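Putative lipoprotein (PDB 4EXR) is of unknown function, but carries two PepSY (peptidase propeptide and YPEB) domains and, as a probable lipoprotein, is likely attached to the cell membrane. Local coordinates at residues L59-E67 with M77-L87. Residues are numbered along the deposited sequence; the frame is centred on the assembly and turned at random.
Sequences LNKFVYTVE and MKIDANTKDVL
Tyr64 brings CD2 and CE2 of its ring obliquely to Ala81, CE2 lying 3.5 Å from the methyl CB, in a contact that shows how an antiparallel strand pair can be closed off where one strand turns away. The tyrosine's CG stands beside its own backbone N (chi1 -71°), a setting from which the ring runs past Ile79 to Ala81, while its hydroxyl is hydrogen-bonded to the carbonyl of Val32, and Tyr34 and Ala37 of helix 34-44 pack against the side chain. Along the main chains, Tyr64 with Ile79 and Val66 with Met77 exchange N-H...O bonds in both directions. The last bond of the series runs from Ala81 N to Phe62 O (2.8 Å), nearly straight at the hydrogen although the donor is tilted from the carbonyl plane.

On the face that carries Val63 and Thr65, Lys61 crosses Asp80 at about a right angle. Its chain is extended until a bend at chi4 (-85°) brings NZ to 2.9 Å from Asp80 OD2, a salt bridge that uses the anti lone pair. The other oxygen, Asp80 OD1, accepts from the backbone N of Asn82 and of Thr83, so the carboxylate is gripped at both ends and its rotation is restrained. A water joins this oxygen to Phe62 N and Asn82 ND2. Leu87 completes the patch, CD1 packing on Val63 CG2 at 3.8 Å and CD2 meeting the lysine's tip.

Phe62 CB lies 4.1 Å from Ala81 CB, and its ring runs alongside the Asn82 side chain, ring and amide planes 84° apart; the ring also packs edge-to-face with Phe30. These contacts join strands 61-69 and 73-80 of a beta hairpin at the end far from its own turn, where an Asx turn at Asp80 begins the link to strand 86-93, in the antiparallel sheet of a PepSY domain.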
loop_
_atom_site.group_PDB
_atom_site.type_symbol
_atom_site.label_atom_id
_atom_site.label_comp_id
_atom_site.label_asym_id
_atom_site.label_seq_id
_atom_site.Cartn_x
_atom_site.Cartn_y
_atom_site.Cartn_z
ATOM N N LEU A 59 -5.860 16.065 -5.511
ATOM C CA LEU A 59 -6.323 17.220 -4.741
ATOM C C LEU A 59 -5.483 18.453 -5.055
ATOM O O LEU A 59 -5.532 18.979 -6.169
ATOM C CB LEU A 59 -6.320 16.928 -3.235
ATOM C CG LEU A 59 -7.040 15.644 -2.812
ATOM C CD1 LEU A 59 -6.929 15.433 -1.310
ATOM C CD2 LEU A 59 -8.497 15.668 -3.253
ATOM N N ASN A 60 -4.704 18.906 -4.077
ATOM C CA ASN A 60 -3.883 20.097 -4.259
ATOM C C ASN A 60 -2.393 19.809 -4.439
ATOM O O ASN A 60 -1.552 20.682 -4.200
ATOM C CB ASN A 60 -4.110 21.085 -3.112
ATOM C CG ASN A 60 -5.443 21.803 -3.220
ATOM O OD1 ASN A 60 -5.950 22.034 -4.320
ATOM N ND2 ASN A 60 -6.019 22.161 -2.077
ATOM N N LYS A 61 -2.080 18.587 -4.872
ATOM C CA LYS A 61 -0.709 18.184 -5.156
ATOM C C LYS A 61 -0.618 17.585 -6.559
ATOM O O LYS A 61 -1.585 17.025 -7.066
ATOM C CB LYS A 61 -0.254 17.108 -4.167
ATOM C CG LYS A 61 -0.025 17.550 -2.735
ATOM C CD LYS A 61 0.164 16.316 -1.851
ATOM C CE LYS A 61 0.734 16.660 -0.476
ATOM N NZ LYS A 61 2.225 16.745 -0.502
ATOM N N PHE A 62 0.548 17.697 -7.183
ATOM C CA PHE A 62 0.828 16.887 -8.358
ATOM C C PHE A 62 1.790 15.808 -7.919
ATOM O O PHE A 62 2.731 16.057 -7.154
ATOM C CB PHE A 62 1.373 17.725 -9.509
ATOM C CG PHE A 62 0.393 18.748 -10.005
ATOM C CD1 PHE A 62 0.316 19.998 -9.408
ATOM C CD2 PHE A 62 -0.491 18.441 -11.029
ATOM C CE1 PHE A 62 -0.603 20.939 -9.846
ATOM C CE2 PHE A 62 -1.418 19.388 -11.474
ATOM C CZ PHE A 62 -1.472 20.626 -10.879
ATOM N N VAL A 63 1.531 14.597 -8.386
ATOM C CA VAL A 63 2.168 13.427 -7.814
ATOM C C VAL A 63 2.665 12.497 -8.915
ATOM O O VAL A 63 1.903 12.120 -9.802
ATOM C CB VAL A 63 1.162 12.667 -6.896
ATOM C CG1 VAL A 63 1.766 11.378 -6.348
ATOM C CG2 VAL A 63 0.686 13.576 -5.748
ATOM N N TYR A 64 3.950 12.155 -8.850
ATOM C CA TYR A 64 4.517 11.085 -9.659
ATOM C C TYR A 64 4.243 9.770 -8.974
ATOM O O TYR A 64 4.450 9.644 -7.765
ATOM C CB TYR A 64 6.039 11.224 -9.759
ATOM C CG TYR A 64 6.534 12.376 -10.603
ATOM C CD1 TYR A 64 6.411 12.354 -11.996
ATOM C CD2 TYR A 64 7.169 13.465 -10.011
ATOM C CE1 TYR A 64 6.882 13.417 -12.769
ATOM C CE2 TYR A 64 7.645 14.521 -10.771
ATOM C CZ TYR A 64 7.501 14.498 -12.139
ATOM O OH TYR A 64 7.984 15.560 -12.872
ATOM N N THR A 65 3.788 8.782 -9.742
ATOM C CA THR A 65 3.709 7.420 -9.220
ATOM C C THR A 65 4.699 6.610 -10.033
ATOM O O THR A 65 4.636 6.626 -11.256
ATOM C CB THR A 65 2.283 6.841 -9.355
ATOM O OG1 THR A 65 1.369 7.679 -8.638
ATOM C CG2 THR A 65 2.197 5.391 -8.803
ATOM N N VAL A 66 5.639 5.952 -9.351
ATOM C CA VAL A 66 6.652 5.139 -10.010
ATOM C C VAL A 66 6.460 3.717 -9.507
ATOM O O VAL A 66 6.427 3.484 -8.297
ATOM C CB VAL A 66 8.081 5.587 -9.649
ATOM C CG1 VAL A 66 9.104 4.878 -10.555
ATOM C CG2 VAL A 66 8.223 7.108 -9.758
ATOM N N GLU A 67 6.319 2.770 -10.431
ATOM C CA GLU A 67 6.116 1.376 -10.040
ATOM C C GLU A 67 7.164 0.514 -10.699
ATOM O O GLU A 67 7.514 0.729 -11.853
ATOM C CB GLU A 67 4.719 0.908 -10.428
ATOM C CG GLU A 67 3.623 1.794 -9.796
ATOM C CD GLU A 67 2.218 1.505 -10.314
ATOM O OE1 GLU A 67 1.590 0.526 -9.852
ATOM O OE2 GLU A 67 1.740 2.278 -11.173
HETATM N N MSE A 77 6.048 3.838 -5.510
HETATM C CA MSE A 77 6.357 5.056 -4.779
HETATM C C MSE A 77 5.537 6.198 -5.339
HETATM O O MSE A 77 5.345 6.303 -6.552
HETATM C CB MSE A 77 7.842 5.411 -4.867
HETATM C CG MSE A 77 8.761 4.445 -4.140
HETATM SE SE MSE A 77 10.564 5.145 -4.024
HETATM C CE MSE A 77 10.264 6.597 -2.771
ATOM N N LYS A 78 5.059 7.045 -4.448
ATOM C CA LYS A 78 4.431 8.303 -4.856
ATOM C C LYS A 78 5.283 9.448 -4.345
ATOM O O LYS A 78 5.671 9.466 -3.181
ATOM C CB LYS A 78 3.001 8.415 -4.338
ATOM C CG LYS A 78 2.027 7.457 -5.021
ATOM C CD LYS A 78 0.615 7.672 -4.498
ATOM C CE LYS A 78 -0.381 6.814 -5.259
ATOM N NZ LYS A 78 -1.640 6.637 -4.477
ATOM N N ILE A 79 5.577 10.385 -5.239
ATOM C CA ILE A 79 6.477 11.490 -4.955
ATOM C C ILE A 79 5.812 12.794 -5.370
ATOM O O ILE A 79 5.343 12.922 -6.505
ATOM C CB ILE A 79 7.798 11.321 -5.752
ATOM C CG1 ILE A 79 8.525 10.042 -5.321
ATOM C CG2 ILE A 79 8.701 12.526 -5.549
ATOM C CD1 ILE A 79 9.396 9.449 -6.411
ATOM N N ASP A 80 5.750 13.757 -4.450
ATOM C CA ASP A 80 5.253 15.096 -4.777
ATOM C C ASP A 80 6.123 15.741 -5.854
ATOM O O ASP A 80 7.339 15.850 -5.699
ATOM C CB ASP A 80 5.238 15.968 -3.517
ATOM C CG ASP A 80 4.539 17.319 -3.728
ATOM O OD1 ASP A 80 4.904 18.073 -4.654
ATOM O OD2 ASP A 80 3.620 17.629 -2.943
ATOM N N ALA A 81 5.490 16.170 -6.942
ATOM C CA ALA A 81 6.204 16.646 -8.132
ATOM C C ALA A 81 6.771 18.057 -7.943
ATOM O O ALA A 81 7.456 18.578 -8.815
ATOM C CB ALA A 81 5.292 16.619 -9.337
ATOM N N ASN A 82 6.479 18.665 -6.807
ATOM C CA ASN A 82 7.033 19.982 -6.501
ATOM C C ASN A 82 7.951 19.987 -5.285
ATOM O O ASN A 82 8.953 20.698 -5.262
ATOM C CB ASN A 82 5.916 21.023 -6.364
ATOM C CG ASN A 82 5.294 21.364 -7.701
ATOM O OD1 ASN A 82 5.966 21.903 -8.583
ATOM N ND2 ASN A 82 4.018 21.037 -7.869
ATOM N N THR A 83 7.624 19.172 -4.288
ATOM C CA THR A 83 8.367 19.198 -3.031
ATOM C C THR A 83 9.318 18.026 -2.873
ATOM O O THR A 83 10.202 18.057 -2.017
ATOM C CB THR A 83 7.423 19.229 -1.820
ATOM O OG1 THR A 83 6.765 17.965 -1.694
ATOM C CG2 THR A 83 6.376 20.339 -1.981
ATOM N N LYS A 84 9.119 16.991 -3.690
ATOM C CA LYS A 84 9.940 15.785 -3.649
ATOM C C LYS A 84 9.641 14.895 -2.431
ATOM O O LYS A 84 10.307 13.878 -2.228
ATOM C CB LYS A 84 11.434 16.134 -3.733
ATOM C CG LYS A 84 12.291 15.155 -4.500
ATOM C CD LYS A 84 13.771 15.348 -4.171
ATOM C CE LYS A 84 14.309 16.661 -4.712
ATOM N NZ LYS A 84 14.540 16.608 -6.184
ATOM N N ASP A 85 8.640 15.270 -1.632
ATOM C CA ASP A 85 8.213 14.444 -0.494
ATOM C C ASP A 85 7.722 13.077 -0.972
ATOM O O ASP A 85 6.956 12.997 -1.928
ATOM C CB ASP A 85 7.044 15.089 0.237
ATOM C CG ASP A 85 7.424 16.379 0.936
ATOM O OD1 ASP A 85 8.554 16.462 1.471
ATOM O OD2 ASP A 85 6.583 17.310 0.942
ATOM N N VAL A 86 8.136 12.016 -0.284
ATOM C CA VAL A 86 7.635 10.670 -0.557
ATOM C C VAL A 86 6.283 10.512 0.135
ATOM O O VAL A 86 6.201 10.553 1.350
ATOM C CB VAL A 86 8.619 9.598 -0.049
ATOM C CG1 VAL A 86 8.053 8.169 -0.272
ATOM C CG2 VAL A 86 9.961 9.751 -0.746
ATOM N N LEU A 87 5.218 10.369 -0.643
ATOM C CA LEU A 87 3.867 10.286 -0.088
ATOM C C LEU A 87 3.446 8.833 0.164
ATOM O O LEU A 87 2.587 8.547 0.994
ATOM C CB LEU A 87 2.889 10.910 -1.066
ATOM C CG LEU A 87 3.256 12.362 -1.393
ATOM C CD1 LEU A 87 2.289 12.930 -2.408
ATOM C CD2 LEU A 87 3.290 13.194 -0.111
HETATM O O HOH W 1 2.556 19.282 -5.994
#